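Local coordinates for ferrichrome ABC transporter substrate-binding protein (Staphylococcus pseudintermedius, PDB 5FLY) that probably binds the iron-loaded siderophore ferrichrome outside the cell membrane and delivers it to an ABC transporter for uptake, at residues N251-S254 with S255-W258; P262-L265 with D266-K270. All coordinates share one frame; numbering follows the deposited sequence.

Contact 1: residues N251-S254 with S255-W258. With 7PG (2,5,8,11,14,17,20,23-octaoxapentacosan-25-ol), chain P.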
ATOM      1  N   ASN A 251       9.631  -9.230 -12.611  1.00  9.48           N
ATOM      2  CA  ASN A 251       9.870  -8.041 -11.809  1.00 10.92           C
ATOM      3  C   ASN A 251       8.797  -6.993 -12.011  1.00 10.19           C
ATOM      4  O   ASN A 251       8.204  -6.878 -13.094  1.00 11.80           O
ATOM      5  CB  ASN A 251      11.215  -7.401 -12.149  1.00 11.94           C
ATOM      6  CG  ASN A 251      12.385  -8.349 -11.973  1.00 14.48           C
ATOM      7  OD1 ASN A 251      12.353  -9.242 -11.142  1.00 13.23           O
ATOM      8  ND2 ASN A 251      13.439  -8.127 -12.745  1.00 17.78           N
ATOM      9  N   VAL A 252       8.560  -6.220 -10.962  1.00  8.33           N
ATOM     10  CA  VAL A 252       7.722  -5.032 -11.063  1.00  8.99           C
ATOM     11  C   VAL A 252       8.455  -3.816 -10.479  1.00 10.54           C
ATOM     12  O   VAL A 252       9.399  -3.962  -9.719  1.00  9.42           O
ATOM     13  CB  VAL A 252       6.375  -5.218 -10.336  1.00  9.12           C
ATOM     14  CG1 VAL A 252       5.572  -6.382 -10.938  1.00  9.41           C
ATOM     15  CG2 VAL A 252       6.601  -5.450  -8.853  1.00  8.24           C
ATOM     16  N   ASP A 253       7.973  -2.620 -10.825  1.00 10.19           N
ATOM     17  CA  ASP A 253       8.561  -1.343 -10.423  1.00  9.87           C
ATOM     18  C   ASP A 253       8.145  -0.993  -9.001  1.00  9.79           C
ATOM     19  O   ASP A 253       6.994  -0.636  -8.767  1.00 10.42           O
ATOM     20  CB  ASP A 253       8.116  -0.245 -11.403  1.00 11.91           C
ATOM     21  CG  ASP A 253       8.756   1.104 -11.126  1.00 14.92           C
ATOM     22  OD1 ASP A 253       9.164   1.390  -9.985  1.00 13.91           O
ATOM     23  OD2 ASP A 253       8.820   1.912 -12.076  1.00 18.11           O
ATOM     24  N   SER A 254       9.075  -1.083  -8.052  1.00  8.21           N
ATOM     25  CA  SER A 254       8.712  -0.905  -6.655  1.00  7.79           C
ATOM     26  C   SER A 254       8.147   0.487  -6.364  1.00  9.44           C
ATOM     27  O   SER A 254       7.250   0.601  -5.538  1.00 10.10           O
ATOM     28  CB  SER A 254       9.909  -1.197  -5.744  1.00  9.67           C
ATOM     29  OG  SER A 254      11.027  -0.430  -6.098  1.00 10.87           O
ATOM     30  N   SER A 255       8.624   1.529  -7.049  1.00 10.78           N
ATOM     31  CA  SER A 255       8.166   2.891  -6.754  1.00 10.64           C
ATOM     32  C   SER A 255       6.701   3.057  -7.139  1.00 11.11           C
ATOM     33  O   SER A 255       6.006   3.886  -6.560  1.00 13.03           O
ATOM     34  CB  SER A 255       9.028   3.932  -7.465  1.00 12.18           C
ATOM     35  OG  SER A 255       8.810   3.956  -8.863  1.00 14.48           O
ATOM     36  N   VAL A 256       6.248   2.273  -8.117  1.00  9.02           N
ATOM     37  CA  VAL A 256       4.844   2.268  -8.502  1.00 10.75           C
ATOM     38  C   VAL A 256       4.031   1.436  -7.517  1.00 10.28           C
ATOM     39  O   VAL A 256       2.902   1.784  -7.176  1.00 13.32           O
ATOM     40  CB  VAL A 256       4.664   1.705  -9.932  1.00 12.03           C
ATOM     41  CG1 VAL A 256       3.194   1.390 -10.233  1.00 15.58           C
ATOM     42  CG2 VAL A 256       5.206   2.691 -10.950  1.00 11.95           C
ATOM     43  N   TYR A 257       4.616   0.334  -7.058  1.00  8.80           N
ATOM     44  CA  TYR A 257       3.883  -0.697  -6.309  1.00  8.25           C
ATOM     45  C   TYR A 257       3.834  -0.525  -4.784  1.00  7.85           C
ATOM     46  O   TYR A 257       3.138  -1.284  -4.110  1.00  6.97           O
ATOM     47  CB  TYR A 257       4.494  -2.066  -6.626  1.00  7.58           C
ATOM     48  CG  TYR A 257       3.907  -2.743  -7.839  1.00  8.98           C
ATOM     49  CD1 TYR A 257       4.145  -2.262  -9.124  1.00  8.02           C
ATOM     50  CD2 TYR A 257       3.103  -3.860  -7.700  1.00 10.74           C
ATOM     51  CE1 TYR A 257       3.597  -2.880 -10.228  1.00  8.90           C
ATOM     52  CE2 TYR A 257       2.547  -4.481  -8.797  1.00  9.24           C
ATOM     53  CZ  TYR A 257       2.806  -3.982 -10.061  1.00  9.57           C
ATOM     54  OH  TYR A 257       2.267  -4.596 -11.159  1.00 11.25           O
ATOM     55  N   TRP A 258       4.561   0.437  -4.227  1.00  8.50           N
ATOM     56  CA  TRP A 258       4.621   0.546  -2.766  1.00 10.95           C
ATOM     57  C   TRP A 258       3.261   0.750  -2.109  1.00  9.64           C
ATOM     58  O   TRP A 258       3.017   0.225  -1.024  1.00 10.43           O
ATOM     59  CB  TRP A 258       5.520   1.695  -2.323  1.00 11.15           C
ATOM     60  CG  TRP A 258       6.977   1.425  -2.434  1.00 11.13           C
ATOM     61  CD1 TRP A 258       7.615   0.238  -2.209  1.00 10.56           C
ATOM     62  CD2 TRP A 258       7.982   2.361  -2.826  1.00 11.79           C
ATOM     63  NE1 TRP A 258       8.965   0.383  -2.436  1.00 12.00           N
ATOM     64  CE2 TRP A 258       9.213   1.679  -2.817  1.00 11.82           C
ATOM     65  CE3 TRP A 258       7.960   3.721  -3.186  1.00 14.64           C
ATOM     66  CZ2 TRP A 258      10.411   2.304  -3.149  1.00 13.49           C
ATOM     67  CZ3 TRP A 258       9.163   4.340  -3.520  1.00 15.29           C
ATOM     68  CH2 TRP A 258      10.364   3.630  -3.499  1.00 14.10           C
TER
HETATM   69  C2  7PG P1295       7.931   3.341   1.228  1.00 40.77           C
HETATM   70  O1  7PG P1295       9.114   3.066   0.530  1.00 42.64           O
HETATM   71  C3  7PG P1295       9.575   1.758   0.711  1.00 40.90           C
HETATM   72  C4  7PG P1295      10.710   1.740   1.731  1.00 43.06           C
HETATM   73  O2  7PG P1295      11.425   0.535   1.665  1.00 46.21           O
HETATM   74  C5  7PG P1295      10.642  -0.617   1.769  1.00 41.44           C
HETATM   75  C6  7PG P1295      11.360  -1.715   2.546  1.00 39.74           C
HETATM   76  O3  7PG P1295      10.423  -2.451   3.287  1.00 39.09           O
HETATM   77  C7  7PG P1295      10.091  -1.943   4.549  1.00 36.54           C
HETATM   78  C8  7PG P1295       8.845  -2.665   5.068  1.00 36.60           C
HETATM   79  O4  7PG P1295       8.361  -2.123   6.271  1.00 39.19           O
HETATM   80  C9  7PG P1295       8.018  -0.773   6.204  1.00 41.26           C
HETATM   81  C10 7PG P1295       6.925  -0.368   7.195  1.00 42.84           C
HETATM   82  O5  7PG P1295       6.201   0.672   6.586  1.00 45.83           O
HETATM   83  C11 7PG P1295       4.964   1.025   7.145  1.00 44.30           C
HETATM   84  C12 7PG P1295       4.116   1.727   6.079  1.00 41.54           C
HETATM   85  O6  7PG P1295       2.939   1.000   5.829  1.00 41.35           O
HETATM   86  C13 7PG P1295       2.921   0.162   4.706  1.00 39.58           C
HETATM   87  C14 7PG P1295       2.914   0.993   3.428  1.00 38.24           C
HETATM   88  O7  7PG P1295       2.000   0.427   2.534  1.00 43.04           O
HETATM   89  C15 7PG P1295       1.405   1.330   1.640  1.00 43.85           C

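Contact 2: residues P262-L265 with D266-K270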
ATOM      1  N   PRO A 262      -6.413   3.950  -4.079  1.00  7.83           N
ATOM      2  CA  PRO A 262      -7.143   3.626  -5.320  1.00  7.46           C
ATOM      3  C   PRO A 262      -6.384   3.908  -6.625  1.00  8.41           C
ATOM      4  O   PRO A 262      -6.603   3.163  -7.586  1.00  9.72           O
ATOM      5  CB  PRO A 262      -8.404   4.499  -5.220  1.00  7.58           C
ATOM      6  CG  PRO A 262      -8.603   4.673  -3.709  1.00  8.78           C
ATOM      7  CD  PRO A 262      -7.217   4.758  -3.145  1.00  8.76           C
ATOM      8  N   TYR A 263      -5.559   4.955  -6.706  1.00  9.78           N
ATOM      9  CA  TYR A 263      -4.816   5.218  -7.944  1.00 10.34           C
ATOM     10  C   TYR A 263      -3.820   4.089  -8.174  1.00 10.10           C
ATOM     11  O   TYR A 263      -3.752   3.514  -9.249  1.00  9.87           O
ATOM     12  CB  TYR A 263      -4.074   6.556  -7.898  1.00  9.10           C
ATOM     13  CG  TYR A 263      -4.954   7.777  -7.869  1.00  7.70           C
ATOM     14  CD1 TYR A 263      -5.522   8.278  -9.037  1.00  9.84           C
ATOM     15  CD2 TYR A 263      -5.184   8.459  -6.676  1.00  9.03           C
ATOM     16  CE1 TYR A 263      -6.319   9.409  -9.009  1.00  9.57           C
ATOM     17  CE2 TYR A 263      -5.965   9.592  -6.636  1.00  9.04           C
ATOM     18  CZ  TYR A 263      -6.539  10.062  -7.804  1.00 10.32           C
ATOM     19  OH  TYR A 263      -7.332  11.196  -7.782  1.00  9.17           O
ATOM     20  N   THR A 264      -3.067   3.761  -7.134  1.00  7.83           N
ATOM     21  CA  THR A 264      -2.052   2.722  -7.229  1.00  7.00           C
ATOM     22  C   THR A 264      -2.708   1.382  -7.492  1.00  9.25           C
ATOM     23  O   THR A 264      -2.203   0.594  -8.292  1.00  9.53           O
ATOM     24  CB  THR A 264      -1.190   2.635  -5.956  1.00  8.29           C
ATOM     25  OG1 THR A 264      -0.516   3.886  -5.742  1.00 10.19           O
ATOM     26  CG2 THR A 264      -0.164   1.533  -6.102  1.00  8.89           C
ATOM     27  N   LEU A 265      -3.836   1.135  -6.829  1.00  8.43           N
ATOM     28  CA  LEU A 265      -4.579  -0.108  -7.008  1.00  8.82           C
ATOM     29  C   LEU A 265      -4.987  -0.289  -8.470  1.00  8.48           C
ATOM     30  O   LEU A 265      -4.827  -1.371  -9.023  1.00  8.14           O
ATOM     31  CB  LEU A 265      -5.804  -0.144  -6.090  1.00  6.91           C
ATOM     32  CG  LEU A 265      -5.571  -0.348  -4.592  1.00  8.09           C
ATOM     33  CD1 LEU A 265      -6.877  -0.098  -3.805  1.00  8.49           C
ATOM     34  CD2 LEU A 265      -5.013  -1.731  -4.276  1.00 10.10           C
ATOM     35  N   ASP A 266      -5.482   0.765  -9.115  1.00  9.09           N
ATOM     36  CA  ASP A 266      -5.882   0.645 -10.525  1.00 10.83           C
ATOM     37  C   ASP A 266      -4.691   0.271 -11.409  1.00 10.87           C
ATOM     38  O   ASP A 266      -4.782  -0.626 -12.244  1.00 11.31           O
ATOM     39  CB  ASP A 266      -6.523   1.947 -11.033  1.00 15.05           C
ATOM     40  CG  ASP A 266      -7.954   2.147 -10.532  1.00 21.10           C
ATOM     41  OD1 ASP A 266      -8.602   1.155 -10.120  1.00 21.94           O
ATOM     42  OD2 ASP A 266      -8.442   3.308 -10.580  1.00 24.03           O
ATOM     43  N   VAL A 267      -3.566   0.946 -11.203  1.00 10.32           N
ATOM     44  CA  VAL A 267      -2.378   0.711 -12.000  1.00 10.56           C
ATOM     45  C   VAL A 267      -1.821  -0.697 -11.783  1.00  9.77           C
ATOM     46  O   VAL A 267      -1.497  -1.409 -12.753  1.00  9.55           O
ATOM     47  CB  VAL A 267      -1.298   1.764 -11.672  1.00 10.18           C
ATOM     48  CG1 VAL A 267       0.017   1.451 -12.373  1.00 10.32           C
ATOM     49  CG2 VAL A 267      -1.796   3.138 -12.091  1.00 11.04           C
ATOM     50  N   ILE A 268      -1.705  -1.108 -10.527  1.00  7.17           N
ATOM     51  CA  ILE A 268      -1.072  -2.394 -10.240  1.00  9.38           C
ATOM     52  C   ILE A 268      -2.009  -3.557 -10.597  1.00  8.38           C
ATOM     53  O   ILE A 268      -1.545  -4.630 -10.962  1.00  8.29           O
ATOM     54  CB  ILE A 268      -0.619  -2.521  -8.761  1.00 11.15           C
ATOM     55  CG1 ILE A 268      -1.785  -2.395  -7.789  1.00  9.88           C
ATOM     56  CG2 ILE A 268       0.453  -1.491  -8.446  1.00 11.35           C
ATOM     57  CD1 ILE A 268      -1.444  -2.851  -6.367  1.00 18.80           C
ATOM     58  N   ARG A 269      -3.319  -3.340 -10.510  1.00  8.17           N
ATOM     59  CA  ARG A 269      -4.279  -4.362 -10.904  1.00  9.62           C
ATOM     60  C   ARG A 269      -4.048  -4.660 -12.371  1.00 11.21           C
ATOM     61  O   ARG A 269      -3.935  -5.812 -12.779  1.00 10.70           O
ATOM     62  CB  ARG A 269      -5.723  -3.907 -10.686  1.00  8.08           C
ATOM     63  CG  ARG A 269      -6.764  -4.944 -11.062  1.00  8.81           C
ATOM     64  CD  ARG A 269      -8.157  -4.334 -11.288  1.00  9.01           C
ATOM     65  NE  ARG A 269      -8.153  -3.328 -12.349  1.00 12.94           N
ATOM     66  CZ  ARG A 269      -8.166  -3.601 -13.652  1.00 16.02           C
ATOM     67  NH1 ARG A 269      -8.202  -4.849 -14.079  1.00 16.00           N
ATOM     68  NH2 ARG A 269      -8.130  -2.611 -14.534  1.00 18.29           N
ATOM     69  N   LYS A 270      -3.960  -3.596 -13.156  1.00 11.94           N
ATOM     70  CA  LYS A 270      -3.823  -3.733 -14.601  1.00 12.20           C
ATOM     71  C   LYS A 270      -2.516  -4.409 -14.968  1.00 12.12           C
ATOM     72  O   LYS A 270      -2.483  -5.334 -15.802  1.00 11.77           O
ATOM     73  CB  LYS A 270      -3.914  -2.358 -15.268  1.00 12.28           C
ATOM     74  CG  LYS A 270      -4.183  -2.390 -16.753  1.00 16.60           C
ATOM     75  CD  LYS A 270      -4.256  -0.984 -17.333  1.00 19.78           C
ATOM     76  CE  LYS A 270      -5.451  -0.194 -16.815  0.37 20.86           C
ATOM     77  NZ  LYS A 270      -5.502   1.173 -17.417  1.00 23.15           N
TER
HETATM   78  O   HOH W   1      -8.867   1.498  -7.415  1.00 26.85           O

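Contact 1: residues N251-S254 with S255-W258
Val252 lies over one face of the Tyr257 ring, its CB 3.8 Å from the ring centroid and 18° off the normal, a CH-pi contact in which CG1 and CG2 spread towards opposite ends of the ring. At the ring edge, Asp253 O approaches CD1 to 3.3 Å. The indole of Trp258 is met on both faces: Ser254 O and Ser255 CA sit over one, both towards the rim, while ether oxygen O1 of the bound polyether 7PG stands 3.5 Å above the opposite face of the Trp258 ring, over its centre. A broad indole suits this wall of the ligand pocket, and its NE1 has its own partner in Glu162, another pocket residue. Ahead of the two aromatics the strand turns into a short helix with Asp253 as N-cap. With CG anti to its backbone N (chi1 -176°), the carboxylate reaches forward to the first turn, where OD1 accepts from Ser255 N at 3.0 Å and from Ser255 OG at 2.8 Å. Both donors come from the same face of the carboxylate, the amide anti and the hydroxyl syn. Aspartate suits this place because it can accept from an amide at the helix start; serine adds a second donor. Asp253 O then accepts from Tyr257 N at 3.1 Å, in the carbonyl plane, whereas the bond from Trp258 N to Ser254 O is weak. Val252 and Ser254 are joined by backbone bonds to strand 218-223, placing this turn at the end of an outermost strand of the mixed sheet. Tyr257 packs on helix 262-278, where Asp271 bonds its hydroxyl, and Val256 bridges to that helix and to helix 57-62.

Contact 2: residues P262-L265 with D266-K270
Ile268 has CG1 between its backbone N and carbonyl carbon (chi1 60°), which lays that methylene against the preceding turn of an alpha-helix, 3.1 Å from Thr264 O. CG2, anti to the carbonyl carbon, meets Thr264 CG2 at 3.9 Å, one turn earlier. Successive i to i+4 backbone bonds run through this first part of helix 262-278. Ile268 N reaches Thr264 O at 2.9 Å, nearly along the C=O axis, while Asp266 N stands 36° above the carbonyl plane of Pro262. Proline suits the first turn, where its missing amide hydrogen costs no i to i-4 bond; the threonine hydroxyl bonds back to Asp261, just before the helix. Leu265 and Ile268 present apolar branches to Val181 of helix 179-185, and Leu265 also packs on Trp137 of helix 127-152. Arg269, its chain bent at chi3, reaches Asp144 of helix 127-152 in a salt bridge, a long flexible side chain suiting a partner on the next helix. On the polar side, Asp266 suits a partly exposed place: one water donates both to Asp266 OD1 at 2.7 Å and to Pro262 O at 2.8 Å.

Overall arrangement
Following the chain, contact 1 (251-258) comes first, making the turn from strand 249-253 into helix 254-257; contact 2 (262-270) then opens helix 262-278. They stand in series, neither nesting nor crossing, and each is local, closing no long loop. A short connection brings the chain back so that the two touch, their centres 11 Å apart. Val256 O lies 3.3 Å from Thr264 CG2, Val256 CG1 packs on Val267 CG1, and Tyr257 CD2 meets Ile268 CG2 at 3.6 Å. Together they tie the edge of the mixed sheet and the Trp258 wall of the ligand pocket to the helix packed against helices 127-152 and 179-185.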